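Local coordinates for protein uncharacterized sugar kinase PH1459 (Pyrococcus horikoshii, PDB 3EWM) that probably phosphorylates a sugar such as fructose at the expense of ATP, as a member of the PfkB (ribokinase-like) carbohydrate kinases, at residues L10-I15 and T87-V92; K30-A35 and E63-E68. All coordinates share one frame; numbering follows the deposited sequence.

Interaction 1: L10-I15 and T87-V92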
ATOM      1  N   LEU A  10       0.256  -4.725  12.448  1.00  8.27           N
ATOM      2  CA  LEU A  10      -0.298  -3.408  12.711  1.00  8.61           C
ATOM      3  C   LEU A  10      -0.163  -2.685  11.406  1.00  8.61           C
ATOM      4  O   LEU A  10       0.945  -2.579  10.834  1.00  8.75           O
ATOM      5  CB  LEU A  10       0.459  -2.686  13.838  1.00  8.54           C
ATOM      6  CG  LEU A  10       0.182  -1.188  14.055  1.00  8.42           C
ATOM      7  CD1 LEU A  10      -1.275  -0.914  14.424  1.00  6.84           C
ATOM      8  CD2 LEU A  10       1.146  -0.584  15.103  1.00  8.03           C
ATOM      9  N   LEU A  11      -1.299  -2.227  10.891  1.00  8.65           N
ATOM     10  CA  LEU A  11      -1.320  -1.729   9.519  1.00  9.49           C
ATOM     11  C   LEU A  11      -2.376  -0.666   9.305  1.00  8.98           C
ATOM     12  O   LEU A  11      -3.258  -0.478  10.150  1.00  9.10           O
ATOM     13  CB  LEU A  11      -1.553  -2.900   8.535  1.00  9.20           C
ATOM     14  CG  LEU A  11      -2.701  -3.888   8.835  1.00 11.55           C
ATOM     15  CD1 LEU A  11      -4.041  -3.273   8.533  1.00 14.01           C
ATOM     16  CD2 LEU A  11      -2.514  -5.180   8.041  1.00 11.79           C
ATOM     17  N   ILE A  12      -2.286   0.005   8.154  1.00  9.30           N
ATOM     18  CA  ILE A  12      -3.339   0.886   7.660  1.00  8.97           C
ATOM     19  C   ILE A  12      -4.390   0.065   6.914  1.00  9.28           C
ATOM     20  O   ILE A  12      -4.088  -0.648   5.953  1.00  9.98           O
ATOM     21  CB  ILE A  12      -2.788   1.991   6.685  1.00  9.03           C
ATOM     22  CG1 ILE A  12      -1.674   2.819   7.341  1.00  8.89           C
ATOM     23  CG2 ILE A  12      -3.930   2.859   6.164  1.00  7.36           C
ATOM     24  CD1 ILE A  12      -2.185   3.810   8.421  1.00 10.67           C
ATOM     25  N   ASP A  13      -5.628   0.128   7.374  1.00  9.40           N
ATOM     26  CA  ASP A  13      -6.724  -0.372   6.567  1.00  9.58           C
ATOM     27  C   ASP A  13      -7.180   0.774   5.697  1.00  9.31           C
ATOM     28  O   ASP A  13      -7.565   1.842   6.192  1.00  9.77           O
ATOM     29  CB  ASP A  13      -7.913  -0.835   7.416  1.00  9.89           C
ATOM     30  CG  ASP A  13      -7.724  -2.218   8.004  1.00 10.92           C
ATOM     31  OD1 ASP A  13      -6.907  -2.988   7.484  1.00 15.78           O
ATOM     32  OD2 ASP A  13      -8.423  -2.545   8.972  1.00 12.06           O
ATOM     33  N   LEU A  14      -7.140   0.555   4.397  1.00  8.86           N
ATOM     34  CA  LEU A  14      -7.722   1.520   3.476  1.00  9.42           C
ATOM     35  C   LEU A  14      -9.056   0.944   3.072  1.00  9.28           C
ATOM     36  O   LEU A  14      -9.139  -0.021   2.328  1.00  8.74           O
ATOM     37  CB  LEU A  14      -6.795   1.768   2.304  1.00  9.82           C
ATOM     38  CG  LEU A  14      -5.630   2.589   2.869  1.00 11.66           C
ATOM     39  CD1 LEU A  14      -4.285   2.081   2.349  1.00 15.17           C
ATOM     40  CD2 LEU A  14      -5.847   4.060   2.619  1.00 15.33           C
ATOM     41  N   ILE A  15     -10.107   1.499   3.653  1.00  9.64           N
ATOM     42  CA  ILE A  15     -11.409   0.857   3.550  1.00  9.93           C
ATOM     43  C   ILE A  15     -12.252   1.519   2.491  1.00  9.82           C
ATOM     44  O   ILE A  15     -12.567   2.706   2.596  1.00  9.60           O
ATOM     45  CB  ILE A  15     -12.145   0.882   4.890  1.00  9.95           C
ATOM     46  CG1 ILE A  15     -11.229   0.265   5.958  1.00 11.38           C
ATOM     47  CG2 ILE A  15     -13.460   0.111   4.791  1.00  9.76           C
ATOM     48  CD1 ILE A  15     -11.891  -0.089   7.193  1.00 13.29           C
ATOM     49  N   THR A  87       5.137   1.058   6.341  1.00  9.79           N
ATOM     50  CA  THR A  87       4.060   0.631   7.194  1.00  9.12           C
ATOM     51  C   THR A  87       3.104  -0.272   6.417  1.00  8.46           C
ATOM     52  O   THR A  87       2.782  -0.009   5.255  1.00  8.05           O
ATOM     53  CB  THR A  87       3.331   1.868   7.724  1.00  8.47           C
ATOM     54  OG1 THR A  87       4.231   2.620   8.559  1.00  9.43           O
ATOM     55  CG2 THR A  87       2.118   1.471   8.522  1.00  8.14           C
ATOM     56  N   GLY A  88       2.677  -1.346   7.062  1.00  8.43           N
ATOM     57  CA  GLY A  88       1.650  -2.201   6.500  1.00  8.38           C
ATOM     58  C   GLY A  88       0.452  -1.432   5.990  1.00  8.62           C
ATOM     59  O   GLY A  88      -0.018  -0.465   6.614  1.00  8.70           O
ATOM     60  N   ILE A  89      -0.043  -1.882   4.847  1.00  8.75           N
ATOM     61  CA  ILE A  89      -1.250  -1.360   4.287  1.00  8.98           C
ATOM     62  C   ILE A  89      -2.066  -2.523   3.734  1.00  8.72           C
ATOM     63  O   ILE A  89      -1.541  -3.538   3.254  1.00  8.28           O
ATOM     64  CB  ILE A  89      -1.002  -0.305   3.153  1.00  9.42           C
ATOM     65  CG1 ILE A  89      -0.163  -0.922   2.037  1.00 11.00           C
ATOM     66  CG2 ILE A  89      -0.425   1.049   3.707  1.00  9.11           C
ATOM     67  CD1 ILE A  89      -0.289  -0.185   0.756  1.00 17.77           C
ATOM     68  N   VAL A  90      -3.366  -2.390   3.866  1.00  8.95           N
ATOM     69  CA  VAL A  90      -4.270  -3.288   3.207  1.00  8.95           C
ATOM     70  C   VAL A  90      -5.438  -2.482   2.667  1.00  9.14           C
ATOM     71  O   VAL A  90      -5.943  -1.594   3.341  1.00  8.73           O
ATOM     72  CB  VAL A  90      -4.723  -4.473   4.131  1.00  9.32           C
ATOM     73  CG1 VAL A  90      -5.347  -3.974   5.395  1.00 11.11           C
ATOM     74  CG2 VAL A  90      -5.702  -5.427   3.377  1.00  7.50           C
ATOM     75  N   PHE A  91      -5.822  -2.791   1.432  1.00  8.94           N
ATOM     76  CA  PHE A  91      -7.007  -2.217   0.808  1.00  9.77           C
ATOM     77  C   PHE A  91      -8.124  -3.213   0.997  1.00 10.16           C
ATOM     78  O   PHE A  91      -7.950  -4.392   0.722  1.00  9.18           O
ATOM     79  CB  PHE A  91      -6.744  -1.955  -0.668  1.00  9.61           C
ATOM     80  CG  PHE A  91      -5.651  -0.951  -0.897  1.00 10.04           C
ATOM     81  CD1 PHE A  91      -5.954   0.415  -1.012  1.00 10.50           C
ATOM     82  CD2 PHE A  91      -4.315  -1.356  -0.958  1.00 11.20           C
ATOM     83  CE1 PHE A  91      -4.953   1.346  -1.193  1.00 10.18           C
ATOM     84  CE2 PHE A  91      -3.305  -0.419  -1.144  1.00 11.93           C
ATOM     85  CZ  PHE A  91      -3.631   0.932  -1.254  1.00 11.13           C
ATOM     86  N   VAL A  92      -9.239  -2.740   1.526  1.00 10.57           N
ATOM     87  CA  VAL A  92     -10.269  -3.643   1.995  1.00 12.13           C
ATOM     88  C   VAL A  92     -11.604  -3.262   1.384  1.00 12.18           C
ATOM     89  O   VAL A  92     -11.955  -2.081   1.296  1.00 11.79           O
ATOM     90  CB  VAL A  92     -10.316  -3.726   3.572  1.00 12.52           C
ATOM     91  CG1 VAL A  92      -8.925  -3.807   4.138  1.00 14.25           C
ATOM     92  CG2 VAL A  92     -10.944  -2.519   4.146  1.00 16.77           C
TER
HETATM   93  O   HOH W   1       3.311  -2.034   9.758  1.00  7.98           O
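L14 packs over F91 on the same face of the sheet: its CD1 methyl lies 4.0 Å from the centroid of the F91 ring, over the face but offset toward the rim, a CH-pi contact. CG of both L14 and F91 is anti to its own carbonyl carbon (chi1 -72° for L14), which sets the two side chains side by side, pointing the same way. Next along this face, I12 CB meets I89 CG2 at 3.9 Å. On the other face L11 CD1 presses on V90 CG1, and I15 CG1 packs tightly on V92 CG2, 3.3 Å away. Between the faces, four backbone bonds knit the parallel strands, I12 and L14 each donating to and accepting from the partner strand. V90 N lies 2.8 Å from I12 O and L14 N 2.7 Å from V90 O. At the polar edge a water bridges L10 O and G88 N, donating to the first and accepting from the second. F91 also packs on L14 of the second subunit, and I89 meets I89 there. Such a small sheet, projecting from the main alpha/beta domain and buried against its twin, is typical of the dimerising beta lid of ribokinase-like sugar kinases.

Interaction 2: K30-A35 and E63-E68; sequences KHPGGA and EYLIEE
K30 lays the end of its side chain over one face of the Y64 ring, a cation-pi contact that joins strand 27-33 of the ribokinase-like beta lid to helix 60-71 of the alpha/beta domain. NZ lies 3.6 Å from the centroid of the Y64 ring, 17° off the normal, and CE of K30 sits over the same face as a CH-pi donor. The lysine chain leaves the strand with CG anti to the backbone N (chi1 159°), then bends at its last two torsions, which folds the ammonium group back onto the ring. Y64 comes from the opposite direction, its CG likewise anti to N (chi1 168°), and the other face of its ring is covered by CG of E68, one helical turn on. The carbonyl carbon of H31 lies in plane at the ring edge. An alanine in place of Y64 would remove the ring between K30 and E68 and is likely to leave the ammonium group without its aromatic partner and P32 with less cover.

P32 meets the helix with several of its ring atoms. Its CG is 3.7 Å from E68 CB, and its CB rests 3.5 Å from L65 CD2.

Further out, K30 NZ donates to backbone oxygens of V25 and K23 of the second subunit, so the ammonium that lies over the tyrosine ring also belongs to the dimer interface. E68 is held in turn by a salt bridge to K71, and E67 pairs with K23 of the second subunit. The backbone bond from E68 N to Y64 O fixes the spacing of these two side chains on the helix. At the hydroxyl end of the tyrosine, P32 CD approaches to 3.2 Å from Y64 OH.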
ATOM      1  N   LYS A  30      -8.903   5.854   5.511  1.00 10.44           N
ATOM      2  CA  LYS A  30      -7.730   5.359   6.215  1.00 10.01           C
ATOM      3  C   LYS A  30      -8.080   5.144   7.685  1.00 10.29           C
ATOM      4  O   LYS A  30      -8.587   6.042   8.361  1.00  9.74           O
ATOM      5  CB  LYS A  30      -6.556   6.340   6.058  1.00 10.19           C
ATOM      6  CG  LYS A  30      -5.446   6.242   7.114  1.00  9.86           C
ATOM      7  CD  LYS A  30      -4.193   7.029   6.659  1.00  9.84           C
ATOM      8  CE  LYS A  30      -3.571   7.826   7.813  1.00 10.17           C
ATOM      9  NZ  LYS A  30      -4.499   8.907   8.339  1.00 11.00           N
ATOM     10  N   HIS A  31      -7.811   3.941   8.169  1.00  9.92           N
ATOM     11  CA  HIS A  31      -8.071   3.615   9.576  1.00 11.09           C
ATOM     12  C   HIS A  31      -6.953   2.727  10.080  1.00 10.34           C
ATOM     13  O   HIS A  31      -6.284   2.065   9.278  1.00 11.33           O
ATOM     14  CB  HIS A  31      -9.382   2.853   9.727  1.00 10.52           C
ATOM     15  CG  HIS A  31     -10.593   3.635   9.335  1.00 15.16           C
ATOM     16  ND1 HIS A  31     -11.179   4.571  10.163  1.00 18.76           N
ATOM     17  CD2 HIS A  31     -11.342   3.607   8.206  1.00 17.33           C
ATOM     18  CE1 HIS A  31     -12.235   5.093   9.555  1.00 19.85           C
ATOM     19  NE2 HIS A  31     -12.354   4.523   8.367  1.00 19.51           N
ATOM     20  N   PRO A  32      -6.767   2.679  11.408  1.00 10.13           N
ATOM     21  CA  PRO A  32      -5.822   1.714  11.960  1.00  9.88           C
ATOM     22  C   PRO A  32      -6.408   0.320  11.943  1.00 10.28           C
ATOM     23  O   PRO A  32      -7.587   0.146  12.199  1.00 10.11           O
ATOM     24  CB  PRO A  32      -5.630   2.171  13.406  1.00  9.99           C
ATOM     25  CG  PRO A  32      -6.395   3.439  13.557  1.00 10.85           C
ATOM     26  CD  PRO A  32      -7.396   3.497  12.459  1.00  9.89           C
ATOM     27  N   GLY A  33      -5.585  -0.663  11.609  1.00 10.04           N
ATOM     28  CA  GLY A  33      -6.051  -2.024  11.543  1.00  9.20           C
ATOM     29  C   GLY A  33      -5.005  -3.033  11.939  1.00  9.00           C
ATOM     30  O   GLY A  33      -3.873  -2.682  12.358  1.00  7.70           O
ATOM     31  N   GLY A  34      -5.402  -4.292  11.775  1.00  7.80           N
ATOM     32  CA  GLY A  34      -4.592  -5.441  12.121  1.00  8.45           C
ATOM     33  C   GLY A  34      -5.256  -6.026  13.338  1.00  8.87           C
ATOM     34  O   GLY A  34      -5.410  -5.338  14.347  1.00 10.12           O
ATOM     35  N   ALA A  35      -5.678  -7.281  13.244  1.00  9.01           N
ATOM     36  CA  ALA A  35      -6.376  -7.948  14.334  1.00  8.97           C
ATOM     37  C   ALA A  35      -5.733  -7.765  15.733  1.00  9.01           C
ATOM     38  O   ALA A  35      -6.412  -7.354  16.660  1.00  7.95           O
ATOM     39  CB  ALA A  35      -6.631  -9.463  13.991  1.00  9.65           C
ATOM     40  N   GLU A  63       3.601   6.639  12.107  1.00  7.90           N
ATOM     41  CA  GLU A  63       3.285   7.634  13.143  1.00  8.96           C
ATOM     42  C   GLU A  63       1.811   7.688  13.473  1.00  8.16           C
ATOM     43  O   GLU A  63       1.452   7.735  14.627  1.00  8.31           O
ATOM     44  CB  GLU A  63       3.744   9.019  12.703  1.00  9.79           C
ATOM     45  CG  GLU A  63       5.248   9.144  12.708  1.00 13.66           C
ATOM     46  CD  GLU A  63       5.740  10.217  11.764  1.00 19.30           C
ATOM     47  OE1 GLU A  63       4.988  11.187  11.512  1.00 20.23           O
ATOM     48  OE2 GLU A  63       6.888  10.088  11.279  1.00 20.82           O
ATOM     49  N   TYR A  64       0.963   7.671  12.441  1.00  8.04           N
ATOM     50  CA  TYR A  64      -0.476   7.636  12.633  1.00  8.89           C
ATOM     51  C   TYR A  64      -0.917   6.476  13.498  1.00  8.11           C
ATOM     52  O   TYR A  64      -1.670   6.656  14.455  1.00  8.86           O
ATOM     53  CB  TYR A  64      -1.181   7.571  11.284  1.00  9.04           C
ATOM     54  CG  TYR A  64      -2.642   7.252  11.325  1.00 10.28           C
ATOM     55  CD1 TYR A  64      -3.583   8.228  11.663  1.00 10.84           C
ATOM     56  CD2 TYR A  64      -3.103   5.979  10.982  1.00 10.97           C
ATOM     57  CE1 TYR A  64      -4.929   7.940  11.669  1.00 10.00           C
ATOM     58  CE2 TYR A  64      -4.447   5.689  10.982  1.00 12.20           C
ATOM     59  CZ  TYR A  64      -5.351   6.680  11.336  1.00 11.55           C
ATOM     60  OH  TYR A  64      -6.699   6.402  11.331  1.00 13.35           O
ATOM     61  N   LEU A  65      -0.470   5.276  13.149  1.00  7.68           N
ATOM     62  CA  LEU A  65      -0.880   4.092  13.903  1.00  8.05           C
ATOM     63  C   LEU A  65      -0.481   4.174  15.362  1.00  8.35           C
ATOM     64  O   LEU A  65      -1.273   3.864  16.243  1.00  8.55           O
ATOM     65  CB  LEU A  65      -0.317   2.812  13.267  1.00  7.35           C
ATOM     66  CG  LEU A  65      -0.919   2.545  11.888  1.00  6.20           C
ATOM     67  CD1 LEU A  65      -0.159   1.397  11.204  1.00  6.46           C
ATOM     68  CD2 LEU A  65      -2.399   2.243  11.967  1.00  6.67           C
ATOM     69  N   ILE A  66       0.760   4.588  15.616  1.00  8.51           N
ATOM     70  CA  ILE A  66       1.228   4.690  16.989  1.00  9.14           C
ATOM     71  C   ILE A  66       0.366   5.719  17.743  1.00  9.64           C
ATOM     72  O   ILE A  66      -0.074   5.474  18.865  1.00 10.10           O
ATOM     73  CB  ILE A  66       2.735   5.055  17.045  1.00  8.98           C
ATOM     74  CG1 ILE A  66       3.594   3.881  16.531  1.00  8.98           C
ATOM     75  CG2 ILE A  66       3.138   5.431  18.453  1.00  9.62           C
ATOM     76  CD1 ILE A  66       5.008   4.280  16.145  1.00 11.17           C
ATOM     77  N   GLU A  67       0.091   6.847  17.098  1.00 10.10           N
ATOM     78  CA  GLU A  67      -0.712   7.909  17.728  1.00 12.04           C
ATOM     79  C   GLU A  67      -2.118   7.434  18.052  1.00 10.90           C
ATOM     80  O   GLU A  67      -2.617   7.703  19.137  1.00 11.10           O
ATOM     81  CB  GLU A  67      -0.771   9.152  16.847  1.00 11.65           C
ATOM     82  CG  GLU A  67       0.523   9.986  16.859  1.00 16.48           C
ATOM     83  CD  GLU A  67       0.446  11.205  15.941  1.00 16.38           C
ATOM     84  OE1 GLU A  67      -0.650  11.461  15.372  1.00 21.89           O
ATOM     85  OE2 GLU A  67       1.499  11.866  15.744  1.00 23.73           O
ATOM     86  N   GLU A  68      -2.749   6.725  17.119  1.00 10.07           N
ATOM     87  CA  GLU A  68      -4.098   6.209  17.333  1.00  9.53           C
ATOM     88  C   GLU A  68      -4.157   5.190  18.465  1.00  8.56           C
ATOM     89  O   GLU A  68      -5.098   5.191  19.254  1.00  9.04           O
ATOM     90  CB  GLU A  68      -4.650   5.615  16.036  1.00  8.66           C
ATOM     91  CG  GLU A  68      -4.886   6.682  14.927  1.00 12.74           C
ATOM     92  CD  GLU A  68      -5.737   7.852  15.409  1.00 14.74           C
ATOM     93  OE1 GLU A  68      -6.923   7.647  15.714  1.00 13.43           O
ATOM     94  OE2 GLU A  68      -5.209   8.976  15.502  1.00 19.19           O
TER

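From the N terminus the chain runs through strand 3-7 of the large sheet, crosses into the lid with strand 11-16, turns into the neighbouring antiparallel strand 27-33, and returns to the alpha/beta domain with helix 35-45 and strand 49-57. Helix 60-71 follows, and its return to K30-A35 closes the inner loop, interaction 2. After strand 79-82 at the edge of the large sheet, strand 88-93 comes back beside L10-I15 and closes the outer loop, interaction 1, within which interaction 2 is nested. Strands 11-16 and 27-33 join the two contacts directly: L11 O lies 2.8 Å from G33 N, a probable hydrogen bond, and I12 CD1 packs on Y64 CD2. Together they tie lid, helix and dimer interface.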